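Local coordinates for protein phytoene synthase (Enterococcus hirae, PDB 5IYS) that probably joins two farnesyl diphosphate molecules head to head into dehydrosqualene, a carotenoid precursor, with the help of magnesium ions, at residues A164-L167 / T168-L171; I248-E251 / Q252-I255; N268-H272 / Y273-Q277. All coordinates share one frame; numbering follows the deposited sequence.

In the fold
From the N terminus, contact 1 comes first, within helix 155-172. Contact 2 follows on helix 236-258, and contact 3 lies where the loop after that helix runs into helix 272-287. Each contact lies within eight to ten consecutive residues, so none closes a long loop, and the three follow in series without nesting or crossing. Laterally they form a chain of touching neighbours in this all-helical fold. Contacts 1 and 2 meet through N169 and Y249 and both reach the same farnesyl thiodiphosphate. Contacts 2 and 3 meet through E251 and R274, together with I255 and V270. Contacts 1 and 3 do not touch, so contact 2 links helix 155-172, which carries one of the magnesium ligands, to the surface helix 272-287.

Contact 1 of 3, residues A164-L167 / T168-L171; sequences AMQL and TNIL. With MG (magnesium ion), chain D; FPS (S-[(2E,6E)-3,7,11-trimethyldodeca-2,6,10-trienyl] trihydrogen thiodiphosphate), chain H; FPS (S-[(2E,6E)-3,7,11-trimethyldodeca-2,6,10-trienyl] trihydrogen thiodiphosphate), chain G.
L167 meets the next turn in two ways: its carbonyl O accepts the N-H of L171, and its CD2 methyl comes 4.3 Å from CD1 of I170, a loose apolar touch on the side away from the ligands; beyond it, A220 of helix 207-227 packs on L167. T168 suits the next position because its short hydroxyl can fold back on the preceding turn. With OG1 anti to the carbonyl carbon (chi1 -57°), it donates to A164 O at 2.7 Å, and the backbone N of T168 reaches the same oxygen from the opposite face of the carbonyl plane. Y224 OH is a further partner of OG1. Q166 bends at chi2 (54°), and its side chain crosses that of I170 at about a right angle, OE1 lying 3.8 Å from I170 CG1. Its NE2 points into the pocket, 3.5 Å from C4 of one farnesyl thiodiphosphate (chain H). This face of helix 155-172 belongs to the magnesium-diphosphate site of the squalene/phytoene synthase fold, in which D56 and D60 hold other magnesium ions. N169 binds a magnesium ion through OD1 at 2.1 Å, and the ion is also held by O2A of the chain H ligand and three waters. The amide is thereby fixed in rotation: its ND2 hydrogen-bonds Y249 OH and makes a weak bond of 3.4 Å to O3A of the chain H ligand. M165 lays its extended chain along the other ligand, SD 3.8 Å from C8 of chain G.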
loop_
_atom_site.group_PDB
_atom_site.type_symbol
_atom_site.label_atom_id
_atom_site.label_comp_id
_atom_site.label_asym_id
_atom_site.label_seq_id
_atom_site.Cartn_x
_atom_site.Cartn_y
_atom_site.Cartn_z
ATOM N N ALA A 164 4.447 -7.258 0.569
ATOM C CA ALA A 164 3.542 -8.138 1.311
ATOM C C ALA A 164 2.110 -7.582 1.230
ATOM O O ALA A 164 1.133 -8.336 1.160
ATOM C CB ALA A 164 4.001 -8.239 2.802
ATOM N N MET A 165 1.975 -6.279 1.447
ATOM C CA MET A 165 0.647 -5.667 1.405
ATOM C C MET A 165 -0.012 -5.748 0.027
ATOM O O MET A 165 -1.233 -5.965 -0.088
ATOM C CB MET A 165 0.753 -4.214 1.882
ATOM C CG MET A 165 0.847 -4.095 3.406
ATOM S SD MET A 165 1.091 -2.339 3.874
ATOM C CE MET A 165 1.096 -2.543 5.651
ATOM N N GLN A 166 0.768 -5.518 -1.020
ATOM C CA GLN A 166 0.214 -5.542 -2.374
ATOM C C GLN A 166 -0.228 -6.985 -2.688
ATOM O O GLN A 166 -1.269 -7.164 -3.302
ATOM C CB GLN A 166 1.255 -5.068 -3.396
ATOM C CG GLN A 166 0.793 -5.086 -4.840
ATOM C CD GLN A 166 -0.491 -4.303 -5.041
ATOM O OE1 GLN A 166 -1.488 -4.848 -5.513
ATOM N NE2 GLN A 166 -0.520 -3.079 -4.538
ATOM N N LEU A 167 0.578 -7.982 -2.324
ATOM C CA LEU A 167 0.177 -9.396 -2.496
ATOM C C LEU A 167 -1.116 -9.708 -1.749
ATOM O O LEU A 167 -1.960 -10.466 -2.222
ATOM C CB LEU A 167 1.270 -10.330 -1.959
ATOM C CG LEU A 167 2.523 -10.479 -2.822
ATOM C CD1 LEU A 167 3.461 -11.515 -2.233
ATOM C CD2 LEU A 167 2.134 -10.836 -4.257
ATOM N N THR A 168 -1.226 -9.194 -0.528
ATOM C CA THR A 168 -2.460 -9.345 0.251
ATOM C C THR A 168 -3.650 -8.719 -0.484
ATOM O O THR A 168 -4.731 -9.315 -0.584
ATOM C CB THR A 168 -2.291 -8.656 1.626
ATOM O OG1 THR A 168 -1.156 -9.223 2.314
ATOM C CG2 THR A 168 -3.552 -8.810 2.478
ATOM N N ASN A 169 -3.453 -7.522 -1.022
ATOM C CA ASN A 169 -4.511 -6.862 -1.801
ATOM C C ASN A 169 -4.961 -7.688 -3.014
ATOM O O ASN A 169 -6.172 -7.843 -3.291
ATOM C CB ASN A 169 -4.044 -5.456 -2.200
ATOM C CG ASN A 169 -5.127 -4.659 -2.914
ATOM O OD1 ASN A 169 -5.399 -4.915 -4.076
ATOM N ND2 ASN A 169 -5.729 -3.681 -2.230
ATOM N N ILE A 170 -3.976 -8.291 -3.672
ATOM C CA ILE A 170 -4.207 -9.156 -4.824
ATOM C C ILE A 170 -5.056 -10.383 -4.432
ATOM O O ILE A 170 -6.065 -10.726 -5.083
ATOM C CB ILE A 170 -2.847 -9.597 -5.424
ATOM C CG1 ILE A 170 -2.217 -8.463 -6.252
ATOM C CG2 ILE A 170 -3.019 -10.794 -6.322
ATOM C CD1 ILE A 170 -0.728 -8.677 -6.625
ATOM N N LEU A 171 -4.668 -11.001 -3.324
ATOM C CA LEU A 171 -5.284 -12.236 -2.839
ATOM C C LEU A 171 -6.676 -11.961 -2.304
ATOM O O LEU A 171 -7.574 -12.811 -2.349
ATOM C CB LEU A 171 -4.403 -12.851 -1.744
ATOM C CG LEU A 171 -3.134 -13.525 -2.286
ATOM C CD1 LEU A 171 -2.162 -13.768 -1.162
ATOM C CD2 LEU A 171 -3.480 -14.886 -2.988
HETATM MG MG MG D . -6.063 -4.569 -6.080
HETATM C C1 FPS H . -4.266 0.060 -3.636
HETATM S S1 FPS H . -4.020 -1.475 -4.474
HETATM C C2 FPS H . -3.524 1.153 -4.367
HETATM C C3 FPS H . -2.186 1.281 -4.407
HETATM C C4 FPS H . -1.236 0.280 -3.803
HETATM C C5 FPS H . -1.618 2.472 -5.145
HETATM C C6 FPS H . -1.792 3.764 -4.348
HETATM C C7 FPS H . -1.360 3.574 -2.904
HETATM C C8 FPS H . -2.122 4.002 -1.887
HETATM C C10 FPS H . -1.630 3.708 -0.490
HETATM C C9 FPS H . -3.455 4.658 -2.129
HETATM C C11 FPS H . -0.789 4.821 0.093
HETATM C C12 FPS H . -0.787 4.503 1.582
HETATM C C13 FPS H . -0.112 5.212 2.506
HETATM C C14 FPS H . 0.717 6.416 2.178
HETATM C C15 FPS H . -0.187 4.764 3.932
HETATM P PA FPS H . -5.669 -1.459 -5.678
HETATM O O1A FPS H . -5.610 -0.280 -6.577
HETATM O O2A FPS H . -5.665 -2.802 -6.565
HETATM O O3A FPS H . -6.964 -1.639 -4.720
HETATM P PB FPS H . -8.094 -0.570 -4.374
HETATM O O1B FPS H . -9.362 -1.150 -4.940
HETATM O O2B FPS H . -7.855 0.795 -4.982
HETATM O O3B FPS H . -8.123 -0.451 -2.865
HETATM C C1 FPS G . -3.773 -0.372 0.060
HETATM S S1 FPS G . -4.294 1.291 -0.138
HETATM C C2 FPS G . -2.265 -0.232 0.160
HETATM C C3 FPS G . -1.384 -1.121 -0.330
HETATM C C4 FPS G . -1.853 -2.373 -1.009
HETATM C C5 FPS G . 0.111 -0.905 -0.187
HETATM C C6 FPS G . 0.514 0.385 0.525
HETATM C C7 FPS G . 1.969 0.274 0.935
HETATM C C8 FPS G . 2.432 0.793 2.086
HETATM C C10 FPS G . 3.925 0.726 2.325
HETATM C C9 FPS G . 1.548 1.488 3.094
HETATM C C11 FPS G . 4.189 0.028 3.662
HETATM C C12 FPS G . 5.662 0.100 4.028
HETATM C C13 FPS G . 6.213 1.053 4.815
HETATM C C14 FPS G . 7.685 1.000 5.135
HETATM C C15 FPS G . 5.394 2.163 5.421
HETATM P PA FPS G . -6.287 1.525 0.346
HETATM O O1A FPS G . -6.572 2.892 0.791
HETATM O O2A FPS G . -6.976 1.369 -1.110
HETATM O O3A FPS G . -6.921 0.377 1.255
HETATM P PB FPS G . -7.497 -0.918 0.461
HETATM O O1B FPS G . -8.973 -0.773 0.213
HETATM O O2B FPS G . -7.088 -2.071 1.347
HETATM O O3B FPS G . -6.868 -1.128 -0.899
HETATM O O HOH W 1 -4.486 -4.905 -7.220
HETATM O O HOH W 2 -6.194 -6.370 -6.189
HETATM O O HOH W 3 -7.406 -4.333 -5.118
#

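Contact 2 of 3, residues I248-E251 / Q252-I255; sequences IYRE and QLNI. With FPS (S-[(2E,6E)-3,7,11-trimethyldodeca-2,6,10-trienyl] trihydrogen thiodiphosphate), chain G.
Q252 grips the carbonyl oxygen of Y249 twice. Its backbone N donates from well above the carbonyl plane, whereas the side-chain NE2 arrives in that plane, on a lone pair, at 3.1 Å from Y249 O and nearly straight (163°). The oxygen lies almost in the plane of the amide, so this bond fixes how the amide is turned. A glutamine suits the place because its other end is also used: OE1 accepts from NH1 of R172, an arginine that itself binds a ligand. The Q252 side chain is extended beyond CG, which brings NE2 over one face of the Y249 ring, 3.2 Å from its plane and above its centre, with ring and amide planes 71° apart. At its far end the ring delivers OH to the diphosphate, donating to O2B of the chain G farnesyl thiodiphosphate at 2.8 Å. Helix 236-258 thus lines the pocket holding the two farnesyl thiodiphosphates, consistent with the two-substrate site of squalene/phytoene synthases. The ring of F30 meets that of Y249 nearly parallel. The helix is wound more tightly here, for Q252 N to Y249 O and L253 N to R250 O are both i to i+3 bonds; the i to i+4 pattern returns with I255 N to E251 O at 3.2 Å. E251, salt-bridged to R274, has OE2 3.8 Å from CD1 of I255, the two side chains crossing at about a right angle. L253 is buried, covered by L171 and W213, and V270 packs against E251 and Q252.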
loop_
_atom_site.group_PDB
_atom_site.type_symbol
_atom_site.label_atom_id
_atom_site.label_comp_id
_atom_site.label_asym_id
_atom_site.label_seq_id
_atom_site.Cartn_x
_atom_site.Cartn_y
_atom_site.Cartn_z
ATOM N N ILE A 248 -2.894 -5.043 10.752
ATOM C CA ILE A 248 -4.255 -4.879 10.221
ATOM C C ILE A 248 -4.351 -5.344 8.765
ATOM O O ILE A 248 -5.317 -6.019 8.396
ATOM C CB ILE A 248 -4.789 -3.452 10.451
ATOM C CG1 ILE A 248 -5.026 -3.277 11.953
ATOM C CG2 ILE A 248 -6.081 -3.150 9.677
ATOM C CD1 ILE A 248 -4.967 -1.824 12.425
ATOM N N TYR A 249 -3.403 -4.934 7.918
ATOM C CA TYR A 249 -3.494 -5.330 6.520
ATOM C C TYR A 249 -3.348 -6.857 6.369
ATOM O O TYR A 249 -4.126 -7.476 5.642
ATOM C CB TYR A 249 -2.502 -4.558 5.641
ATOM C CG TYR A 249 -3.101 -4.260 4.295
ATOM C CD1 TYR A 249 -4.085 -3.290 4.159
ATOM C CD2 TYR A 249 -2.768 -5.031 3.191
ATOM C CE1 TYR A 249 -4.630 -3.000 2.931
ATOM C CE2 TYR A 249 -3.312 -4.764 1.937
ATOM C CZ TYR A 249 -4.252 -3.763 1.830
ATOM O OH TYR A 249 -4.824 -3.510 0.620
ATOM N N ARG A 250 -2.427 -7.453 7.123
ATOM C CA ARG A 250 -2.125 -8.887 7.020
ATOM C C ARG A 250 -3.320 -9.744 7.418
ATOM O O ARG A 250 -3.490 -10.872 6.944
ATOM C CB ARG A 250 -0.962 -9.264 7.951
ATOM C CG ARG A 250 -0.641 -10.756 7.916
ATOM C CD ARG A 250 0.653 -11.046 8.690
ATOM N NE ARG A 250 0.447 -10.710 10.098
ATOM C CZ ARG A 250 1.374 -10.847 11.038
ATOM N NH1 ARG A 250 2.582 -11.285 10.699
ATOM N NH2 ARG A 250 1.119 -10.470 12.290
ATOM N N GLU A 251 -4.044 -9.258 8.419
ATOM C CA GLU A 251 -5.272 -9.908 8.894
ATOM C C GLU A 251 -6.283 -10.234 7.809
ATOM O O GLU A 251 -7.008 -11.233 7.904
ATOM C CB GLU A 251 -5.920 -9.038 9.992
ATOM C CG GLU A 251 -7.249 -9.601 10.502
ATOM C CD GLU A 251 -7.087 -10.804 11.418
ATOM O OE1 GLU A 251 -5.945 -11.145 11.794
ATOM O OE2 GLU A 251 -8.119 -11.448 11.722
ATOM N N GLN A 252 -6.276 -9.479 6.714
ATOM C CA GLN A 252 -7.181 -9.816 5.621
ATOM C C GLN A 252 -6.946 -11.176 4.978
ATOM O O GLN A 252 -7.871 -11.739 4.379
ATOM C CB GLN A 252 -7.197 -8.733 4.541
ATOM C CG GLN A 252 -7.490 -7.361 5.150
ATOM C CD GLN A 252 -7.346 -6.259 4.137
ATOM O OE1 GLN A 252 -8.336 -5.783 3.578
ATOM N NE2 GLN A 252 -6.106 -5.974 3.764
ATOM N N LEU A 253 -5.721 -11.693 5.070
ATOM C CA LEU A 253 -5.485 -13.069 4.630
ATOM C C LEU A 253 -6.341 -14.048 5.442
ATOM O O LEU A 253 -6.907 -14.990 4.887
ATOM C CB LEU A 253 -3.999 -13.445 4.730
ATOM C CG LEU A 253 -3.042 -12.587 3.872
ATOM C CD1 LEU A 253 -1.624 -12.990 4.233
ATOM C CD2 LEU A 253 -3.279 -12.806 2.389
ATOM N N ASN A 254 -6.365 -13.884 6.756
ATOM C CA ASN A 254 -7.151 -14.787 7.610
ATOM C C ASN A 254 -8.649 -14.700 7.397
ATOM O O ASN A 254 -9.354 -15.705 7.472
ATOM C CB ASN A 254 -6.809 -14.580 9.081
ATOM C CG ASN A 254 -5.552 -15.318 9.477
ATOM O OD1 ASN A 254 -5.065 -16.179 8.745
ATOM N ND2 ASN A 254 -4.979 -14.942 10.606
ATOM N N ILE A 255 -9.117 -13.516 7.028
ATOM C CA ILE A 255 -10.509 -13.294 6.666
ATOM C C ILE A 255 -10.895 -14.178 5.481
ATOM O O ILE A 255 -11.957 -14.807 5.496
ATOM C CB ILE A 255 -10.729 -11.808 6.281
ATOM C CG1 ILE A 255 -10.989 -10.957 7.527
ATOM C CG2 ILE A 255 -11.879 -11.638 5.301
ATOM C CD1 ILE A 255 -10.508 -11.590 8.816
HETATM C C1 FPS G . -3.773 -0.372 0.060
HETATM S S1 FPS G . -4.294 1.291 -0.138
HETATM C C2 FPS G . -2.265 -0.232 0.160
HETATM C C3 FPS G . -1.384 -1.121 -0.330
HETATM C C4 FPS G . -1.853 -2.373 -1.009
HETATM C C5 FPS G . 0.111 -0.905 -0.187
HETATM C C6 FPS G . 0.514 0.385 0.525
HETATM C C7 FPS G . 1.969 0.274 0.935
HETATM C C8 FPS G . 2.432 0.793 2.086
HETATM C C10 FPS G . 3.925 0.726 2.325
HETATM C C9 FPS G . 1.548 1.488 3.094
HETATM C C11 FPS G . 4.189 0.028 3.662
HETATM C C12 FPS G . 5.662 0.100 4.028
HETATM C C13 FPS G . 6.213 1.053 4.815
HETATM C C14 FPS G . 7.685 1.000 5.135
HETATM C C15 FPS G . 5.394 2.163 5.421
HETATM P PA FPS G . -6.287 1.525 0.346
HETATM O O1A FPS G . -6.572 2.892 0.791
HETATM O O2A FPS G . -6.976 1.369 -1.110
HETATM O O3A FPS G . -6.921 0.377 1.255
HETATM P PB FPS G . -7.497 -0.918 0.461
HETATM O O1B FPS G . -8.973 -0.773 0.213
HETATM O O2B FPS G . -7.088 -2.071 1.347
HETATM O O3B FPS G . -6.868 -1.128 -0.899
#

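Contact 3 of 3, residues N268-H272 / Y273-Q277; sequences NKVSH and YRKVQ. With SO4 (sulfate ion), chain C.
S271 serves R274 as the N-cap of helix 272-287: its OG accepts the backbone N-H of R274 at 3.0 Å, nearly straight at 164°. The hydroxyl sits between the backbone N and the carbonyl carbon (chi1 69°), which swings it over the helix start. The hydroxyl also donates a hydrogen bond to a sulfate, OG to O4 at 2.8 Å, so this serine both accepts and donates. Its carbonyl O takes the N-H of K275 at 2.9 Å, and H272 O takes that of V276, beginning the regular helical pattern. The V276 methyl CG2 lies over one face of the H272 ring, 4.0 Å from the centroid, a CH-pi contact. On the inner side V270 CG1 packs 3.8 Å from K275 CG; the methylenes of K275 suit this buried place, its extended side chain running past V270. In R274, NE is taken by E251, and NH1 by E281 and Q277 OE1, the latter at 3.3 Å. The sulfate probably came from the crystallisation liquor, and no native ligand need be inferred; its place beside the helix start is nevertheless consistent with the partial positive charge expected where helical N-H groups gather.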
loop_
_atom_site.group_PDB
_atom_site.type_symbol
_atom_site.label_atom_id
_atom_site.label_comp_id
_atom_site.label_asym_id
_atom_site.label_seq_id
_atom_site.Cartn_x
_atom_site.Cartn_y
_atom_site.Cartn_z
ATOM N N ASN A 268 -13.297 -4.670 3.680
ATOM C CA ASN A 268 -14.018 -4.072 4.797
ATOM C C ASN A 268 -14.594 -5.184 5.664
ATOM O O ASN A 268 -15.693 -5.047 6.201
ATOM C CB ASN A 268 -15.151 -3.178 4.279
ATOM C CG ASN A 268 -14.642 -2.012 3.446
ATOM O OD1 ASN A 268 -13.721 -1.289 3.846
ATOM N ND2 ASN A 268 -15.252 -1.816 2.284
ATOM N N LYS A 269 -13.856 -6.290 5.784
ATOM C CA LYS A 269 -14.318 -7.417 6.596
ATOM C C LYS A 269 -13.605 -7.535 7.939
ATOM O O LYS A 269 -13.991 -8.355 8.772
ATOM C CB LYS A 269 -14.234 -8.745 5.840
ATOM C CG LYS A 269 -15.275 -8.911 4.753
ATOM C CD LYS A 269 -16.671 -8.957 5.365
ATOM C CE LYS A 269 -17.739 -9.159 4.296
ATOM N NZ LYS A 269 -17.944 -10.604 4.002
ATOM N N VAL A 270 -12.542 -6.755 8.120
ATOM C CA VAL A 270 -11.903 -6.644 9.429
ATOM C C VAL A 270 -12.644 -5.655 10.335
ATOM O O VAL A 270 -12.657 -4.447 10.098
ATOM C CB VAL A 270 -10.420 -6.259 9.291
ATOM C CG1 VAL A 270 -9.734 -6.215 10.663
ATOM C CG2 VAL A 270 -9.725 -7.267 8.365
ATOM N N SER A 271 -13.254 -6.168 11.390
ATOM C CA SER A 271 -14.106 -5.313 12.210
ATOM C C SER A 271 -13.262 -4.312 13.001
ATOM O O SER A 271 -12.045 -4.492 13.236
ATOM C CB SER A 271 -15.022 -6.141 13.116
ATOM O OG SER A 271 -14.236 -6.786 14.102
ATOM N N HIS A 272 -13.925 -3.235 13.402
ATOM C CA HIS A 272 -13.326 -2.303 14.350
ATOM C C HIS A 272 -12.874 -3.070 15.590
ATOM O O HIS A 272 -11.802 -2.800 16.141
ATOM C CB HIS A 272 -14.338 -1.236 14.751
ATOM C CG HIS A 272 -13.843 -0.333 15.835
ATOM N ND1 HIS A 272 -14.151 -0.532 17.167
ATOM C CD2 HIS A 272 -12.985 0.714 15.794
ATOM C CE1 HIS A 272 -13.565 0.406 17.890
ATOM N NE2 HIS A 272 -12.874 1.190 17.080
ATOM N N TYR A 273 -13.721 -3.977 16.071
ATOM C CA TYR A 273 -13.356 -4.784 17.230
ATOM C C TYR A 273 -12.018 -5.509 16.987
ATOM O O TYR A 273 -11.154 -5.550 17.848
ATOM C CB TYR A 273 -14.475 -5.799 17.514
ATOM C CG TYR A 273 -14.210 -6.742 18.662
ATOM C CD1 TYR A 273 -14.518 -6.363 19.972
ATOM C CD2 TYR A 273 -13.762 -8.034 18.439
ATOM C CE1 TYR A 273 -14.391 -7.260 21.029
ATOM C CE2 TYR A 273 -13.578 -8.928 19.504
ATOM C CZ TYR A 273 -13.918 -8.539 20.793
ATOM O OH TYR A 273 -13.802 -9.440 21.835
ATOM N N ARG A 274 -11.893 -6.200 15.862
ATOM C CA ARG A 274 -10.678 -6.930 15.529
ATOM C C ARG A 274 -9.435 -6.033 15.327
ATOM O O ARG A 274 -8.335 -6.336 15.803
ATOM C CB ARG A 274 -10.954 -7.759 14.268
ATOM C CG ARG A 274 -9.853 -8.701 13.878
ATOM C CD ARG A 274 -9.514 -9.681 14.995
ATOM N NE ARG A 274 -8.366 -10.470 14.560
ATOM C CZ ARG A 274 -7.362 -10.828 15.339
ATOM N NH1 ARG A 274 -7.431 -10.575 16.633
ATOM N NH2 ARG A 274 -6.327 -11.476 14.825
ATOM N N LYS A 275 -9.663 -4.849 14.792
ATOM C CA LYS A 275 -8.600 -3.834 14.699
ATOM C C LYS A 275 -8.084 -3.406 16.059
ATOM O O LYS A 275 -6.874 -3.285 16.269
ATOM C CB LYS A 275 -9.056 -2.612 13.920
ATOM C CG LYS A 275 -9.241 -2.926 12.431
ATOM C CD LYS A 275 -9.716 -1.697 11.657
ATOM C CE LYS A 275 -10.070 -2.078 10.212
ATOM N NZ LYS A 275 -11.002 -1.110 9.570
ATOM N N VAL A 276 -9.001 -3.269 17.009
ATOM C CA VAL A 276 -8.588 -2.872 18.362
ATOM C C VAL A 276 -7.800 -3.996 19.006
ATOM O O VAL A 276 -6.767 -3.767 19.638
ATOM C CB VAL A 276 -9.814 -2.501 19.257
ATOM C CG1 VAL A 276 -9.376 -2.392 20.755
ATOM C CG2 VAL A 276 -10.380 -1.159 18.787
ATOM N N GLN A 277 -8.252 -5.224 18.795
ATOM C CA GLN A 277 -7.515 -6.373 19.294
ATOM C C GLN A 277 -6.102 -6.387 18.736
ATOM O O GLN A 277 -5.133 -6.685 19.442
ATOM C CB GLN A 277 -8.204 -7.676 18.881
ATOM C CG GLN A 277 -9.418 -7.986 19.709
ATOM C CD GLN A 277 -9.983 -9.345 19.364
ATOM O OE1 GLN A 277 -10.173 -9.660 18.188
ATOM N NE2 GLN A 277 -10.278 -10.147 20.389
HETATM S S SO4 C . -14.985 -10.028 14.661
HETATM O O1 SO4 C . -15.874 -11.174 14.860
HETATM O O2 SO4 C . -15.040 -9.608 13.264
HETATM O O3 SO4 C . -13.615 -10.376 15.039
HETATM O O4 SO4 C . -15.456 -8.911 15.471
#